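Local atomic coordinates of transmembrane beta-barrels (Synthetic construct, PDB entry 6X9Z), a protein that is a de novo designed eight-stranded antiparallel barrel intended to fold into and span a lipid membrane. Residues P64-G73 with T85-R93. Sequence-based numbering, arbitrary orientation. Where two conformers were deposited one is given.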
ATOM      1  N   PRO A  64      18.368  -2.916  -6.894  1.00 36.35           N
ATOM      2  CA  PRO A  64      17.511  -2.395  -7.975  1.00 36.63           C
ATOM      3  C   PRO A  64      16.270  -3.240  -8.233  1.00 37.29           C
ATOM      4  O   PRO A  64      15.395  -2.796  -8.986  0.93 37.93           O
ATOM      5  CB  PRO A  64      18.442  -2.394  -9.192  1.00 37.77           C
ATOM      6  CG  PRO A  64      19.790  -2.206  -8.620  1.00 36.41           C
ATOM      7  CD  PRO A  64      19.784  -2.952  -7.307  1.00 36.85           C
ATOM      8  N   ASP A  65      16.159  -4.431  -7.634  1.00 36.85           N
ATOM      9  CA  ASP A  65      15.005  -5.299  -7.837  1.00 36.58           C
ATOM     10  C   ASP A  65      14.043  -5.340  -6.661  1.00 35.19           C
ATOM     11  O   ASP A  65      12.879  -5.702  -6.856  1.00 34.46           O
ATOM     12  CB  ASP A  65      15.447  -6.743  -8.117  1.00 37.97           C
ATOM     13  CG  ASP A  65      16.605  -6.825  -9.086  1.00 39.40           C
ATOM     14  OD1 ASP A  65      17.761  -6.710  -8.633  1.00 44.48           O
ATOM     15  OD2 ASP A  65      16.356  -7.015 -10.294  1.00 41.26           O
ATOM     16  N   LEU A  66      14.497  -5.019  -5.452  1.00 34.72           N
ATOM     17  CA  LEU A  66      13.693  -5.190  -4.250  1.00 33.02           C
ATOM     18  C   LEU A  66      13.649  -3.888  -3.466  1.00 32.68           C
ATOM     19  O   LEU A  66      14.688  -3.260  -3.235  1.00 32.15           O
ATOM     20  CB  LEU A  66      14.250  -6.321  -3.380  1.00 31.89           C
ATOM     21  CG  LEU A  66      13.637  -6.527  -1.995  1.00 31.11           C
ATOM     22  CD1 LEU A  66      12.154  -6.843  -2.091  1.00 31.29           C
ATOM     23  CD2 LEU A  66      14.367  -7.636  -1.267  1.00 31.77           C
ATOM     24  N   GLU A  67      12.442  -3.491  -3.062  1.00 31.30           N
ATOM     25  CA  GLU A  67      12.222  -2.272  -2.287  1.00 30.67           C
ATOM     26  C   GLU A  67      11.253  -2.579  -1.154  1.00 31.44           C
ATOM     27  O   GLU A  67      10.030  -2.469  -1.313  1.00 29.83           O
ATOM     28  CB  GLU A  67      11.694  -1.137  -3.165  1.00 30.73           C
ATOM     29  CG  GLU A  67      11.403   0.134  -2.379  1.00 30.82           C
ATOM     30  CD  GLU A  67      11.008   1.307  -3.253  1.00 31.19           C
ATOM     31  OE1 GLU A  67      10.844   1.129  -4.477  1.00 31.57           O
ATOM     32  OE2 GLU A  67      10.862   2.420  -2.707  1.00 32.31           O
ATOM     33  N   PRO A  68      11.766  -2.976   0.007  1.00 30.76           N
ATOM     34  CA  PRO A  68      10.886  -3.265   1.142  1.00 30.06           C
ATOM     35  C   PRO A  68      10.288  -1.989   1.714  1.00 31.03           C
ATOM     36  O   PRO A  68      10.825  -0.892   1.554  1.00 30.23           O
ATOM     37  CB  PRO A  68      11.819  -3.936   2.157  1.00 30.35           C
ATOM     38  CG  PRO A  68      13.074  -4.284   1.390  1.00 30.49           C
ATOM     39  CD  PRO A  68      13.175  -3.269   0.307  1.00 30.69           C
ATOM     40  N   TYR A  69       9.159  -2.148   2.402  1.00 29.70           N
ATOM     41  CA  TYR A  69       8.527  -1.016   3.061  1.00 30.37           C
ATOM     42  C   TYR A  69       7.673  -1.516   4.216  1.00 30.73           C
ATOM     43  O   TYR A  69       7.170  -2.642   4.197  1.00 30.34           O
ATOM     44  CB  TYR A  69       7.672  -0.187   2.087  1.00 30.34           C
ATOM     45  CG  TYR A  69       6.452  -0.899   1.554  1.00 30.31           C
ATOM     46  CD1 TYR A  69       5.219  -0.763   2.178  1.00 31.19           C
ATOM     47  CD2 TYR A  69       6.529  -1.708   0.426  1.00 30.60           C
ATOM     48  CE1 TYR A  69       4.099  -1.412   1.702  1.00 31.96           C
ATOM     49  CE2 TYR A  69       5.409  -2.364  -0.060  1.00 31.22           C
ATOM     50  CZ  TYR A  69       4.198  -2.210   0.585  1.00 31.90           C
ATOM     51  OH  TYR A  69       3.083  -2.857   0.109  1.00 32.74           O
ATOM     52  N   VAL A  70       7.547  -0.671   5.231  1.00 30.57           N
ATOM     53  CA  VAL A  70       6.566  -0.839   6.293  1.00 31.27           C
ATOM     54  C   VAL A  70       5.754   0.446   6.340  1.00 31.61           C
ATOM     55  O   VAL A  70       6.287   1.533   6.095  1.00 31.30           O
ATOM     56  CB  VAL A  70       7.226  -1.152   7.657  1.00 31.15           C
ATOM     57  CG1 VAL A  70       8.159  -0.031   8.082  1.00 31.15           C
ATOM     58  CG2 VAL A  70       6.172  -1.432   8.735  1.00 31.17           C
ATOM     59  N   LYS A  71       4.457   0.321   6.591  1.00 32.20           N
ATOM     60  CA  LYS A  71       3.600   1.493   6.549  1.00 32.97           C
ATOM     61  C   LYS A  71       2.474   1.322   7.552  1.00 34.25           C
ATOM     62  O   LYS A  71       2.127   0.205   7.944  1.00 34.76           O
ATOM     63  CB  LYS A  71       3.034   1.732   5.145  1.00 32.97           C
ATOM     64  CG  LYS A  71       1.937   0.769   4.738  1.00 34.01           C
ATOM     65  CD  LYS A  71       1.430   1.087   3.341  1.00 35.98           C
ATOM     66  CE  LYS A  71       0.228   0.223   2.987  1.00 37.97           C
ATOM     67  NZ  LYS A  71      -0.232   0.436   1.588  1.00 39.86           N
ATOM     68  N   ALA A  72       1.919   2.454   7.971  1.00 34.76           N
ATOM     69  CA  ALA A  72       0.759   2.470   8.844  1.00 35.95           C
ATOM     70  C   ALA A  72      -0.081   3.687   8.495  1.00 35.14           C
ATOM     71  O   ALA A  72       0.435   4.696   8.008  1.00 34.45           O
ATOM     72  CB  ALA A  72       1.153   2.491  10.327  1.00 34.96           C
ATOM     73  N   GLY A  73      -1.381   3.577   8.741  1.00 36.46           N
ATOM     74  CA  GLY A  73      -2.284   4.677   8.479  1.00 37.44           C
ATOM     75  C   GLY A  73      -3.663   4.448   9.060  1.00 39.44           C
ATOM     76  O   GLY A  73      -3.814   3.741  10.062  1.00 39.64           O
ATOM     77  N   THR A  85      -4.598   0.908  10.542  1.00 40.81           N
ATOM     78  CA  THR A  85      -4.082  -0.201   9.754  1.00 40.72           C
ATOM     79  C   THR A  85      -2.579  -0.046   9.591  1.00 39.89           C
ATOM     80  O   THR A  85      -2.078   1.070   9.436  1.00 39.11           O
ATOM     81  CB  THR A  85      -4.735  -0.275   8.364  1.00 41.97           C
ATOM     82  OG1 THR A  85      -4.380   0.886   7.606  1.00 41.84           O
ATOM     83  CG2 THR A  85      -6.250  -0.359   8.475  1.00 43.10           C
ATOM     84  N   ALA A  86      -1.863  -1.166   9.630  1.00 40.16           N
ATOM     85  CA  ALA A  86      -0.442  -1.180   9.327  1.00 38.73           C
ATOM     86  C   ALA A  86      -0.170  -2.224   8.255  1.00 38.48           C
ATOM     87  O   ALA A  86      -0.967  -3.139   8.030  1.00 39.71           O
ATOM     88  CB  ALA A  86       0.409  -1.460  10.573  1.00 39.85           C
ATOM     89  N   GLY A  87       0.968  -2.072   7.585  1.00 36.53           N
ATOM     90  CA  GLY A  87       1.333  -2.979   6.514  1.00 35.62           C
ATOM     91  C   GLY A  87       2.824  -3.231   6.493  1.00 34.26           C
ATOM     92  O   GLY A  87       3.620  -2.451   7.024  1.00 33.75           O
ATOM     93  N   ALA A  88       3.189  -4.351   5.875  1.00 33.80           N
ATOM     94  CA  ALA A  88       4.589  -4.713   5.678  1.00 32.43           C
ATOM     95  C   ALA A  88       4.681  -5.416   4.334  1.00 32.51           C
ATOM     96  O   ALA A  88       4.072  -6.476   4.145  1.00 32.82           O
ATOM     97  CB  ALA A  88       5.099  -5.609   6.804  1.00 32.26           C
ATOM     98  N   GLY A  89       5.424  -4.834   3.402  1.00 31.03           N
ATOM     99  CA  GLY A  89       5.479  -5.412   2.079  1.00 30.99           C
ATOM    100  C   GLY A  89       6.747  -5.099   1.319  1.00 30.65           C
ATOM    101  O   GLY A  89       7.743  -4.655   1.898  1.00 30.06           O
ATOM    102  N   ALA A  90       6.724  -5.339   0.014  1.00 30.39           N
ATOM    103  CA  ALA A  90       7.863  -4.975  -0.810  1.00 30.75           C
ATOM    104  C   ALA A  90       7.404  -4.785  -2.246  1.00 31.31           C
ATOM    105  O   ALA A  90       6.368  -5.314  -2.661  1.00 30.34           O
ATOM    106  CB  ALA A  90       8.973  -6.029  -0.739  1.00 30.57           C
ATOM    107  N   LEU A  91       8.185  -4.010  -2.985  1.00 30.02           N
ATOM    108  CA  LEU A  91       7.988  -3.816  -4.414  0.81 30.87           C
ATOM    109  C   LEU A  91       9.102  -4.526  -5.167  1.00 30.94           C
ATOM    110  O   LEU A  91      10.283  -4.329  -4.865  1.00 31.43           O
ATOM    111  CB  LEU A  91       7.973  -2.330  -4.771  0.81 30.62           C
ATOM    112  CG  LEU A  91       6.846  -1.518  -4.144  0.81 30.88           C
ATOM    113  CD1 LEU A  91       7.026  -0.048  -4.455  0.81 31.05           C
ATOM    114  CD2 LEU A  91       5.519  -2.013  -4.665  0.81 30.38           C
ATOM    115  N   TYR A  92       8.722  -5.346  -6.135  1.00 31.18           N
ATOM    116  CA  TYR A  92       9.659  -6.096  -6.964  1.00 31.95           C
ATOM    117  C   TYR A  92       9.646  -5.467  -8.354  1.00 32.22           C
ATOM    118  O   TYR A  92       8.712  -5.678  -9.130  1.00 31.90           O
ATOM    119  CB  TYR A  92       9.279  -7.572  -7.000  1.00 32.06           C
ATOM    120  CG  TYR A  92       9.317  -8.229  -5.638  1.00 32.17           C
ATOM    121  CD1 TYR A  92       8.205  -8.222  -4.803  1.00 31.32           C
ATOM    122  CD2 TYR A  92      10.476  -8.839  -5.180  1.00 32.83           C
ATOM    123  CE1 TYR A  92       8.248  -8.819  -3.556  1.00 31.97           C
ATOM    124  CE2 TYR A  92      10.529  -9.434  -3.939  1.00 32.12           C
ATOM    125  CZ  TYR A  92       9.416  -9.423  -3.130  1.00 32.71           C
ATOM    126  OH  TYR A  92       9.483 -10.017  -1.891  1.00 33.29           O
ATOM    127  N   ARG A  93      10.683  -4.689  -8.661  1.00 32.94           N
ATOM    128  CA  ARG A  93      10.768  -4.035  -9.961  1.00 33.63           C
ATOM    129  C   ARG A  93      10.821  -5.068 -11.077  1.00 34.19           C
ATOM    130  O   ARG A  93      11.620  -6.009 -11.035  1.00 34.99           O
ATOM    131  CB  ARG A  93      11.999  -3.127 -10.006  1.00 34.79           C
ATOM    132  CG  ARG A  93      12.605  -2.894 -11.388  1.00 36.99           C
ATOM    133  CD  ARG A  93      13.781  -3.835 -11.634  1.00 39.83           C
ATOM    134  NE  ARG A  93      14.838  -3.236 -12.441  1.00 44.85           N
ATOM    135  CZ  ARG A  93      16.015  -3.810 -12.660  1.00 52.24           C
ATOM    136  NH1 ARG A  93      16.928  -3.197 -13.403  1.00 56.64           N
ATOM    137  NH2 ARG A  93      16.281  -4.999 -12.133  1.00 46.10           N
TER
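The ring of Tyr-69 lies across the backbone of Gly-89 on the neighbouring strand in a CH-pi contact, the glycine CA sitting over one face, 4.0 Å from the ring centroid and 24° off the ring normal. Tyr-69 CG sits between the backbone N and the carbonyl carbon (chi1 67°), a setting that lays the ring over the antiparallel partner, where Gly-89 has no side chain to obstruct it. CE2 reaches Ala-90 N at 3.3 Å, while the hydroxyl extends past the pair to a hydrogen bond with Glu-103 on strand 98-106. Lys-71 takes the same first torsion above Gly-87, then runs on fully extended to a salt bridge inside the barrel with Asp-39 of strand 36-45. Glu-67 and Leu-91 stand side by side on this inner face. On the outer face, Leu-66 CD1 touches both Ala-90 CB, 3.6 Å away, and Tyr-92 CE2, the leucine and tyrosine side chains lying side by side. At the end where strand 66-77 begins and strand 82-93 stops, Asp-65 OD2 forms a salt bridge to Arg-93 NH2, 2.7 Å, at the edge of the guanidinium, with carboxylate and guanidinium planes 72° apart; Pro-64 O lies over one guanidinium face. Paired backbone hydrogen bonds at Glu-67/Leu-91, Tyr-69/Gly-89, Lys-71/Gly-87 and Gly-73/Thr-85 fix the register. Tyrosine laid over an inward-facing glycine of the adjacent strand is the mortise-tenon arrangement known from transmembrane beta-barrels, here within the hairpin of strands 66-77 and 82-93.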